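Local structure of protein prgH (Salmonella enterica subsp. enterica serovar Typhimurium, 4G2S) at residues L76-E81 with E85-Q90; G18-L23 with L103-S108; D36-S41 with S51-L56. The protein forms part of the basal body of the type III secretion system used in cell invasion, this FHA-like domain probably serving in its assembly. One frame throughout, in Å; residues are numbered along the deposited sequence.

Interaction 1: residues L76-E81 with E85-Q90; sequences LHELKE and ESRSVQ
Lys80 NZ lies within reach of two carboxylates, one from each strand: Glu78 OE1 makes a salt bridge to it at 3.3 Å, and from the other segment Glu85 OE1 makes a long one at 3.7 Å. The lysine chain runs out extended and folds only at its last torsion (chi4 -53°), which turns the ammonium group back toward the glutamates. The other oxygen of the first carboxylate, Glu78 OE2, lies at the edge of the Arg87 guanidinium. The two charged ends are modelled too close together, so the details of this salt bridge are doubtful; Arg87 NH2 also bonds Gln96 O. Beneath this network runs an antiparallel beta hairpin, strands 74-80 and 83-88, with the second at the edge of the five-stranded sheet of the FHA-like fold. Leu76 and Arg87 form one hydrogen-bonded pair, Leu76 N to Arg87 O measuring 2.9 Å, and Glu78 with Glu85 the next. Between them His77 and Ser86 are a non-hydrogen-bonded pair whose side chains occupy the opposite face of the sheet: His77 ND1 comes to 3.6 Å from Ser86 CB, while its NE2 bonds Gln66 OE1. Back on the charged face, Leu76 lies alongside Arg87, CD2 at 4.0 Å from NE. Leu76 CB meets Val89 CG1 at 4.1 Å, and both residues pack onward against strand 100-106.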
loop_
_atom_site.group_PDB
_atom_site.type_symbol
_atom_site.label_atom_id
_atom_site.label_comp_id
_atom_site.label_asym_id
_atom_site.label_seq_id
_atom_site.Cartn_x
_atom_site.Cartn_y
_atom_site.Cartn_z
ATOM N N LEU A 76 -20.524 -1.669 -25.179
ATOM C CA LEU A 76 -20.312 -1.905 -23.784
ATOM C C LEU A 76 -20.772 -3.328 -23.455
ATOM O O LEU A 76 -21.876 -3.742 -23.866
ATOM C CB LEU A 76 -21.019 -0.848 -22.997
ATOM C CG LEU A 76 -20.741 -0.820 -21.461
ATOM C CD1 LEU A 76 -20.790 0.594 -21.027
ATOM C CD2 LEU A 76 -21.801 -1.670 -20.823
ATOM N N HIS A 77 -19.875 -4.102 -22.837
ATOM C CA HIS A 77 -20.232 -5.431 -22.351
ATOM C C HIS A 77 -20.414 -5.360 -20.880
ATOM O O HIS A 77 -19.433 -5.127 -20.150
ATOM C CB HIS A 77 -19.147 -6.405 -22.670
ATOM C CG HIS A 77 -18.781 -6.432 -24.081
ATOM N ND1 HIS A 77 -19.473 -7.128 -24.975
ATOM C CD2 HIS A 77 -17.714 -5.869 -24.766
ATOM C CE1 HIS A 77 -18.890 -7.012 -26.186
ATOM N NE2 HIS A 77 -17.828 -6.245 -26.062
ATOM N N GLU A 78 -21.649 -5.526 -20.406
ATOM C CA GLU A 78 -21.928 -5.668 -18.977
ATOM C C GLU A 78 -21.712 -7.071 -18.519
ATOM O O GLU A 78 -22.378 -7.969 -19.032
ATOM C CB GLU A 78 -23.398 -5.395 -18.668
ATOM C CG GLU A 78 -23.813 -3.990 -18.752
ATOM C CD GLU A 78 -25.093 -3.690 -17.957
ATOM O OE1 GLU A 78 -25.704 -4.527 -17.234
ATOM O OE2 GLU A 78 -25.425 -2.535 -18.037
ATOM N N LEU A 79 -20.879 -7.273 -17.484
ATOM C CA LEU A 79 -20.503 -8.632 -17.018
ATOM C C LEU A 79 -21.440 -9.166 -15.950
ATOM O O LEU A 79 -21.556 -8.570 -14.887
ATOM C CB LEU A 79 -19.082 -8.661 -16.507
ATOM C CG LEU A 79 -18.072 -8.140 -17.558
ATOM C CD1 LEU A 79 -16.635 -8.235 -17.030
ATOM C CD2 LEU A 79 -18.138 -8.722 -18.934
ATOM N N LYS A 80 -22.148 -10.255 -16.266
ATOM C CA LYS A 80 -23.023 -10.960 -15.310
ATOM C C LYS A 80 -22.454 -12.338 -14.933
ATOM O O LYS A 80 -21.356 -12.694 -15.344
ATOM C CB LYS A 80 -24.377 -11.154 -15.953
ATOM C CG LYS A 80 -25.042 -9.853 -16.431
ATOM C CD LYS A 80 -26.558 -10.055 -16.561
ATOM C CE LYS A 80 -27.229 -8.968 -17.393
ATOM N NZ LYS A 80 -26.901 -7.588 -16.910
ATOM N N GLU A 81 -23.216 -13.144 -14.185
ATOM C CA GLU A 81 -22.716 -14.459 -13.774
ATOM C C GLU A 81 -22.498 -15.363 -15.004
ATOM O O GLU A 81 -23.468 -15.727 -15.714
ATOM C CB GLU A 81 -23.703 -15.154 -12.834
ATOM C CG GLU A 81 -23.988 -14.397 -11.535
ATOM C CD GLU A 81 -24.767 -13.090 -11.743
ATOM O OE1 GLU A 81 -25.523 -12.960 -12.753
ATOM O OE2 GLU A 81 -24.596 -12.169 -10.903
ATOM N N GLU A 85 -23.595 -9.265 -21.404
ATOM C CA GLU A 85 -24.640 -8.723 -22.231
ATOM C C GLU A 85 -24.137 -7.461 -22.877
ATOM O O GLU A 85 -23.667 -6.523 -22.184
ATOM C CB GLU A 85 -25.805 -8.397 -21.336
ATOM C CG GLU A 85 -26.972 -7.717 -21.974
ATOM C CD GLU A 85 -28.072 -7.470 -20.932
ATOM O OE1 GLU A 85 -28.371 -8.443 -20.173
ATOM O OE2 GLU A 85 -28.602 -6.314 -20.881
ATOM N N SER A 86 -24.224 -7.409 -24.177
ATOM C CA SER A 86 -23.657 -6.295 -24.868
ATOM C C SER A 86 -24.719 -5.284 -25.305
ATOM O O SER A 86 -25.868 -5.648 -25.612
ATOM C CB SER A 86 -22.869 -6.770 -26.075
ATOM O OG SER A 86 -23.753 -7.254 -27.025
ATOM N N ARG A 87 -24.318 -4.030 -25.390
ATOM C CA ARG A 87 -25.142 -3.001 -26.105
ATOM C C ARG A 87 -24.243 -1.983 -26.784
ATOM O O ARG A 87 -23.138 -1.708 -26.317
ATOM C CB ARG A 87 -26.048 -2.278 -25.113
ATOM C CG ARG A 87 -25.343 -2.023 -23.810
ATOM C CD ARG A 87 -26.014 -0.988 -22.908
ATOM N NE ARG A 87 -25.695 -1.270 -21.497
ATOM C CZ ARG A 87 -25.877 -0.401 -20.507
ATOM N NH1 ARG A 87 -26.374 0.802 -20.713
ATOM N NH2 ARG A 87 -25.553 -0.746 -19.281
ATOM N N SER A 88 -24.723 -1.440 -27.892
ATOM C CA SER A 88 -24.154 -0.232 -28.506
ATOM C C SER A 88 -24.376 0.999 -27.667
ATOM O O SER A 88 -25.464 1.171 -27.121
ATOM C CB SER A 88 -24.858 0.048 -29.880
ATOM O OG SER A 88 -23.924 -0.150 -30.904
ATOM N N VAL A 89 -23.379 1.865 -27.562
ATOM C CA VAL A 89 -23.554 3.073 -26.796
ATOM C C VAL A 89 -23.174 4.275 -27.624
ATOM O O VAL A 89 -22.264 4.224 -28.433
ATOM C CB VAL A 89 -22.707 3.138 -25.480
ATOM C CG1 VAL A 89 -23.335 2.256 -24.404
ATOM C CG2 VAL A 89 -21.265 2.743 -25.740
ATOM N N GLN A 90 -23.862 5.369 -27.337
ATOM C CA GLN A 90 -23.677 6.611 -28.056
ATOM C C GLN A 90 -22.766 7.535 -27.276
ATOM O O GLN A 90 -22.736 7.505 -26.015
ATOM C CB GLN A 90 -25.037 7.258 -28.295
ATOM C CG GLN A 90 -26.033 6.359 -29.018
ATOM C CD GLN A 90 -25.367 5.408 -30.015
ATOM O OE1 GLN A 90 -24.652 5.846 -30.923
ATOM N NE2 GLN A 90 -25.568 4.089 -29.822
#

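Interaction 2: residues G18-L23 with L103-S108; sequences GCEFPL and LIRPES
Even at their nearest, Leu23 and Ile104, the two backbones stay 9.3 Å apart CA to CA, because strand 7-11 runs between strands 20-22 and 100-106 in the four-stranded antiparallel sheet of this FHA-like fold. Side chains therefore make the contact, passing across the middle strand. On one face Arg105 grips Glu20 side-on with two nitrogens: NH2 reaches OE1 at 2.8 Å, on the syn side, and NE reaches OE2 at 3.0 Å from above the carboxylate plane. Both oxygens lie near the guanidinium plane, yet the two flat groups are turned 44° against each other, so the pair is twisted rather than coplanar. Arg105 is extended from CG to NE, long enough to carry its head across beside Ile8 of the middle strand. Arg10, also on that strand, adds a second salt bridge to Glu20 OE2, a cluster that probably keeps the glutamate ionised. On the other face Leu23 and Ile104 cross at about a right angle, with CD1 of the leucine 4.2 Å from CG2 of the isoleucine, and both rest on Ile65 of the second sheet. The far side of the guanidinium is tied down locally: Arg105 NH1 donates to Glu107 O at 2.8 Å, approaching that oxygen from above the carbonyl plane.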
loop_
_atom_site.group_PDB
_atom_site.type_symbol
_atom_site.label_atom_id
_atom_site.label_comp_id
_atom_site.label_asym_id
_atom_site.label_seq_id
_atom_site.Cartn_x
_atom_site.Cartn_y
_atom_site.Cartn_z
ATOM N N GLY A 18 -16.150 12.837 -12.100
ATOM C CA GLY A 18 -15.343 13.776 -12.871
ATOM C C GLY A 18 -14.042 13.106 -13.380
ATOM O O GLY A 18 -13.380 13.640 -14.273
ATOM N N CYS A 19 -13.669 11.944 -12.820
ATOM C CA CYS A 19 -12.461 11.211 -13.282
ATOM C C CYS A 19 -12.643 10.775 -14.737
ATOM O O CYS A 19 -13.718 10.321 -15.145
ATOM C CB CYS A 19 -12.152 9.949 -12.452
ATOM S SG CYS A 19 -11.314 10.306 -10.918
ATOM N N GLU A 20 -11.566 10.896 -15.494
ATOM C CA GLU A 20 -11.596 10.655 -16.936
ATOM C C GLU A 20 -10.537 9.635 -17.272
ATOM O O GLU A 20 -9.370 9.829 -16.978
ATOM C CB GLU A 20 -11.401 11.952 -17.706
ATOM C CG GLU A 20 -12.675 12.817 -17.729
ATOM C CD GLU A 20 -12.683 13.913 -18.758
ATOM O OE1 GLU A 20 -11.609 14.235 -19.292
ATOM O OE2 GLU A 20 -13.764 14.480 -19.040
ATOM N N PHE A 21 -10.939 8.528 -17.859
ATOM C CA PHE A 21 -10.035 7.436 -18.154
ATOM C C PHE A 21 -9.909 7.283 -19.676
ATOM O O PHE A 21 -10.925 7.191 -20.413
ATOM C CB PHE A 21 -10.529 6.129 -17.585
ATOM C CG PHE A 21 -10.755 6.168 -16.107
ATOM C CD1 PHE A 21 -9.729 5.911 -15.225
ATOM C CD2 PHE A 21 -11.997 6.489 -15.620
ATOM C CE1 PHE A 21 -9.952 5.963 -13.841
ATOM C CE2 PHE A 21 -12.211 6.581 -14.234
ATOM C CZ PHE A 21 -11.187 6.283 -13.367
ATOM N N PRO A 22 -8.663 7.230 -20.154
ATOM C CA PRO A 22 -8.479 7.077 -21.601
ATOM C C PRO A 22 -8.787 5.659 -21.986
ATOM O O PRO A 22 -8.419 4.720 -21.295
ATOM C CB PRO A 22 -6.982 7.374 -21.808
ATOM C CG PRO A 22 -6.322 7.008 -20.530
ATOM C CD PRO A 22 -7.377 7.296 -19.441
ATOM N N LEU A 23 -9.416 5.482 -23.131
ATOM C CA LEU A 23 -9.680 4.154 -23.631
ATOM C C LEU A 23 -8.695 3.786 -24.723
ATOM O O LEU A 23 -8.419 4.564 -25.618
ATOM C CB LEU A 23 -11.061 4.085 -24.231
ATOM C CG LEU A 23 -12.274 4.251 -23.394
ATOM C CD1 LEU A 23 -13.489 4.309 -24.322
ATOM C CD2 LEU A 23 -12.352 3.099 -22.410
ATOM N N LEU A 103 -20.004 8.464 -19.075
ATOM C CA LEU A 103 -20.237 9.156 -20.294
ATOM C C LEU A 103 -18.983 8.882 -21.118
ATOM O O LEU A 103 -17.922 8.842 -20.534
ATOM C CB LEU A 103 -20.422 10.660 -19.976
ATOM C CG LEU A 103 -20.694 11.418 -21.266
ATOM C CD1 LEU A 103 -21.768 12.469 -21.023
ATOM C CD2 LEU A 103 -19.437 12.019 -21.872
ATOM N N ILE A 104 -19.107 8.552 -22.430
ATOM C CA ILE A 104 -17.949 8.303 -23.292
ATOM C C ILE A 104 -17.908 9.480 -24.293
ATOM O O ILE A 104 -18.920 9.757 -24.985
ATOM C CB ILE A 104 -18.034 6.943 -24.042
ATOM C CG1 ILE A 104 -18.207 5.768 -23.063
ATOM C CG2 ILE A 104 -16.809 6.748 -24.912
ATOM C CD1 ILE A 104 -18.640 4.448 -23.713
ATOM N N ARG A 105 -16.776 10.180 -24.348
ATOM C CA ARG A 105 -16.610 11.342 -25.233
ATOM C C ARG A 105 -15.323 11.243 -26.067
ATOM O O ARG A 105 -14.353 10.643 -25.632
ATOM C CB ARG A 105 -16.570 12.641 -24.412
ATOM C CG ARG A 105 -15.348 12.763 -23.575
ATOM C CD ARG A 105 -15.406 13.996 -22.673
ATOM N NE ARG A 105 -14.125 14.251 -22.037
ATOM C CZ ARG A 105 -13.055 14.720 -22.644
ATOM N NH1 ARG A 105 -13.078 15.027 -23.931
ATOM N NH2 ARG A 105 -11.974 14.982 -21.937
ATOM N N PRO A 106 -15.295 11.887 -27.264
ATOM C CA PRO A 106 -14.040 12.130 -27.925
ATOM C C PRO A 106 -13.133 13.023 -27.099
ATOM O O PRO A 106 -13.618 13.950 -26.407
ATOM C CB PRO A 106 -14.444 12.883 -29.167
ATOM C CG PRO A 106 -15.853 12.512 -29.399
ATOM C CD PRO A 106 -16.421 12.418 -28.041
ATOM N N GLU A 107 -11.845 12.777 -27.187
ATOM C CA GLU A 107 -10.911 13.502 -26.357
ATOM C C GLU A 107 -11.050 15.020 -26.603
ATOM O O GLU A 107 -11.012 15.828 -25.673
ATOM C CB GLU A 107 -9.505 13.022 -26.640
ATOM C CG GLU A 107 -8.431 13.685 -25.785
ATOM C CD GLU A 107 -7.051 13.153 -26.128
ATOM O OE1 GLU A 107 -6.913 12.526 -27.205
ATOM O OE2 GLU A 107 -6.110 13.337 -25.324
ATOM N N SER A 108 -11.258 15.364 -27.876
ATOM C CA SER A 108 -11.413 16.730 -28.336
ATOM C C SER A 108 -12.717 17.434 -27.936
ATOM O O SER A 108 -12.833 18.636 -28.113
ATOM C CB SER A 108 -11.366 16.699 -29.851
ATOM O OG SER A 108 -12.419 15.854 -30.306
#

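Interaction 3: residues D36-S41 with S51-L56; sequences DALTAS and SFFIPL
Phe53 brings strand 51-55 against the helix, its ring lying under Leu38 and next to Ala37. At the start, Ser51 rests on Leu29 of the neighbouring strand and on Leu44 of the loop between helix and strand. Phe52 points away from the helix, to the other side of the strand, where its ring meets that of Phe21. Phe53 then turns toward the helix. A chi1 of 172° swings its ring out from the strand, CG opposite the backbone N, and Leu38 CB sits over one face, 3.8 Å from the centroid and only 15° off the ring normal, a CH-pi contact. The leucine crosses the phenylalanine at about a right angle. Leu38 CD2 passes just beyond the rim, also 3.8 Å from Phe53 CD2, so the aliphatic chain covers the CD2 and CE2 side. On the CE1 side the helix backbone itself comes close, Leu38 N lying 3.5 Å from Phe53 CE1. Ala37 CB approaches the same CE1 carbon obliquely, at 3.7 Å. Next, Ile54 packs on Phe30 of strand 26-33, and Pro55 packs on Ser15 and Leu16, as well as on Ala40 of the third subunit. Gln43 of that subunit touches both Leu38 and Phe53. Helix 35-41 lies in the crossover between two parallel neighbours of the mixed sheet, strands 26-33 and 51-55, in a beta-alpha-beta unit, with Ala37 also resting on Val31 of the first.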
loop_
_atom_site.group_PDB
_atom_site.type_symbol
_atom_site.label_atom_id
_atom_site.label_comp_id
_atom_site.label_asym_id
_atom_site.label_seq_id
_atom_site.Cartn_x
_atom_site.Cartn_y
_atom_site.Cartn_z
ATOM N N ASP A 36 -12.869 -5.259 -1.305
ATOM C CA ASP A 36 -12.324 -6.583 -1.673
ATOM C C ASP A 36 -11.710 -6.563 -3.088
ATOM O O ASP A 36 -10.620 -7.075 -3.299
ATOM C CB ASP A 36 -13.389 -7.710 -1.511
ATOM C CG ASP A 36 -14.535 -7.608 -2.548
ATOM O OD1 ASP A 36 -14.935 -6.462 -2.886
ATOM O OD2 ASP A 36 -15.030 -8.686 -2.991
ATOM N N ALA A 37 -12.382 -5.922 -4.039
ATOM C CA ALA A 37 -11.873 -5.853 -5.409
ATOM C C ALA A 37 -10.605 -4.965 -5.533
ATOM O O ALA A 37 -9.628 -5.333 -6.198
ATOM C CB ALA A 37 -12.982 -5.379 -6.356
ATOM N N LEU A 38 -10.636 -3.761 -4.945
ATOM C CA LEU A 38 -9.509 -2.823 -5.092
ATOM C C LEU A 38 -8.134 -3.441 -4.760
ATOM O O LEU A 38 -7.207 -3.432 -5.573
ATOM C CB LEU A 38 -9.702 -1.600 -4.206
ATOM C CG LEU A 38 -8.600 -0.504 -4.206
ATOM C CD1 LEU A 38 -7.574 -0.703 -3.101
ATOM C CD2 LEU A 38 -7.906 -0.322 -5.570
ATOM N N THR A 39 -8.004 -3.915 -3.545
ATOM C CA THR A 39 -6.697 -4.362 -3.045
ATOM C C THR A 39 -6.188 -5.539 -3.886
ATOM O O THR A 39 -4.988 -5.692 -4.112
ATOM C CB THR A 39 -6.745 -4.688 -1.531
ATOM O OG1 THR A 39 -8.035 -5.194 -1.169
ATOM C CG2 THR A 39 -6.468 -3.449 -0.680
ATOM N N ALA A 40 -7.123 -6.327 -4.409
ATOM C CA ALA A 40 -6.777 -7.432 -5.266
ATOM C C ALA A 40 -6.521 -7.046 -6.712
ATOM O O ALA A 40 -5.851 -7.792 -7.425
ATOM C CB ALA A 40 -7.857 -8.496 -5.205
ATOM N N SER A 41 -7.007 -5.888 -7.143
ATOM C CA SER A 41 -6.830 -5.477 -8.540
ATOM C C SER A 41 -5.358 -5.194 -8.837
ATOM O O SER A 41 -4.935 -5.263 -9.993
ATOM C CB SER A 41 -7.711 -4.256 -8.881
ATOM O OG SER A 41 -8.102 -4.261 -10.257
ATOM N N SER A 51 -7.282 -1.949 -17.693
ATOM C CA SER A 51 -8.132 -2.200 -16.501
ATOM C C SER A 51 -8.182 -1.028 -15.552
ATOM O O SER A 51 -7.115 -0.462 -15.267
ATOM C CB SER A 51 -7.480 -3.298 -15.672
ATOM O OG SER A 51 -8.237 -4.442 -15.854
ATOM N N PHE A 52 -9.345 -0.707 -15.002
ATOM C CA PHE A 52 -9.506 0.351 -13.972
ATOM C C PHE A 52 -10.431 -0.087 -12.834
ATOM O O PHE A 52 -11.384 -0.822 -13.076
ATOM C CB PHE A 52 -10.008 1.649 -14.608
ATOM C CG PHE A 52 -9.023 2.199 -15.686
ATOM C CD1 PHE A 52 -7.871 2.787 -15.279
ATOM C CD2 PHE A 52 -9.265 2.076 -17.051
ATOM C CE1 PHE A 52 -6.922 3.258 -16.178
ATOM C CE2 PHE A 52 -8.375 2.601 -17.989
ATOM C CZ PHE A 52 -7.170 3.162 -17.549
ATOM N N PHE A 53 -10.152 0.338 -11.609
ATOM C CA PHE A 53 -11.026 0.041 -10.503
ATOM C C PHE A 53 -11.754 1.293 -10.145
ATOM O O PHE A 53 -11.127 2.315 -9.958
ATOM C CB PHE A 53 -10.280 -0.406 -9.232
ATOM C CG PHE A 53 -11.174 -0.514 -8.054
ATOM C CD1 PHE A 53 -11.954 -1.635 -7.883
ATOM C CD2 PHE A 53 -11.278 0.543 -7.128
ATOM C CE1 PHE A 53 -12.793 -1.727 -6.791
ATOM C CE2 PHE A 53 -12.122 0.458 -6.045
ATOM C CZ PHE A 53 -12.883 -0.688 -5.877
ATOM N N ILE A 54 -13.072 1.225 -10.021
ATOM C CA ILE A 54 -13.905 2.317 -9.572
ATOM C C ILE A 54 -14.615 1.865 -8.294
ATOM O O ILE A 54 -15.281 0.847 -8.308
ATOM C CB ILE A 54 -15.027 2.606 -10.629
ATOM C CG1 ILE A 54 -14.356 2.944 -11.948
ATOM C CG2 ILE A 54 -15.945 3.733 -10.189
ATOM C CD1 ILE A 54 -15.310 3.074 -13.113
ATOM N N PRO A 55 -14.501 2.632 -7.200
ATOM C CA PRO A 55 -15.217 2.302 -5.960
ATOM C C PRO A 55 -16.696 2.702 -6.014
ATOM O O PRO A 55 -17.051 3.769 -6.545
ATOM C CB PRO A 55 -14.472 3.107 -4.909
ATOM C CG PRO A 55 -14.034 4.322 -5.617
ATOM C CD PRO A 55 -13.662 3.823 -7.028
ATOM N N LEU A 56 -17.553 1.790 -5.604
ATOM C CA LEU A 56 -18.982 2.064 -5.518
ATOM C C LEU A 56 -19.539 1.160 -4.408
ATOM O O LEU A 56 -19.346 -0.050 -4.421
ATOM C CB LEU A 56 -19.679 1.813 -6.855
ATOM C CG LEU A 56 -21.046 2.472 -7.035
ATOM C CD1 LEU A 56 -20.943 3.992 -7.192
ATOM C CD2 LEU A 56 -21.743 1.871 -8.246
#

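The three contacts spread across a two-sheet FHA-like fold, their centres 18 to 19 Å apart. Interaction 2 spans the four-stranded antiparallel sheet and closes a long loop of chain within which the other two are nested, interaction 3 coming first and interaction 1 after it. Those two involve opposite edge strands of the mixed sheet, 51-55 and 83-88, and do not touch, their nearest atoms being about 9 Å apart. Interaction 2 meets each of them: Val89 CG2 lies 3.7 Å from Ile104 CD1, and Phe21 CD1 lies 3.6 Å from Phe52 CD1, so the core between the sheets connects all three. Other copies of the protein in the crystal assembly touch residues of all three.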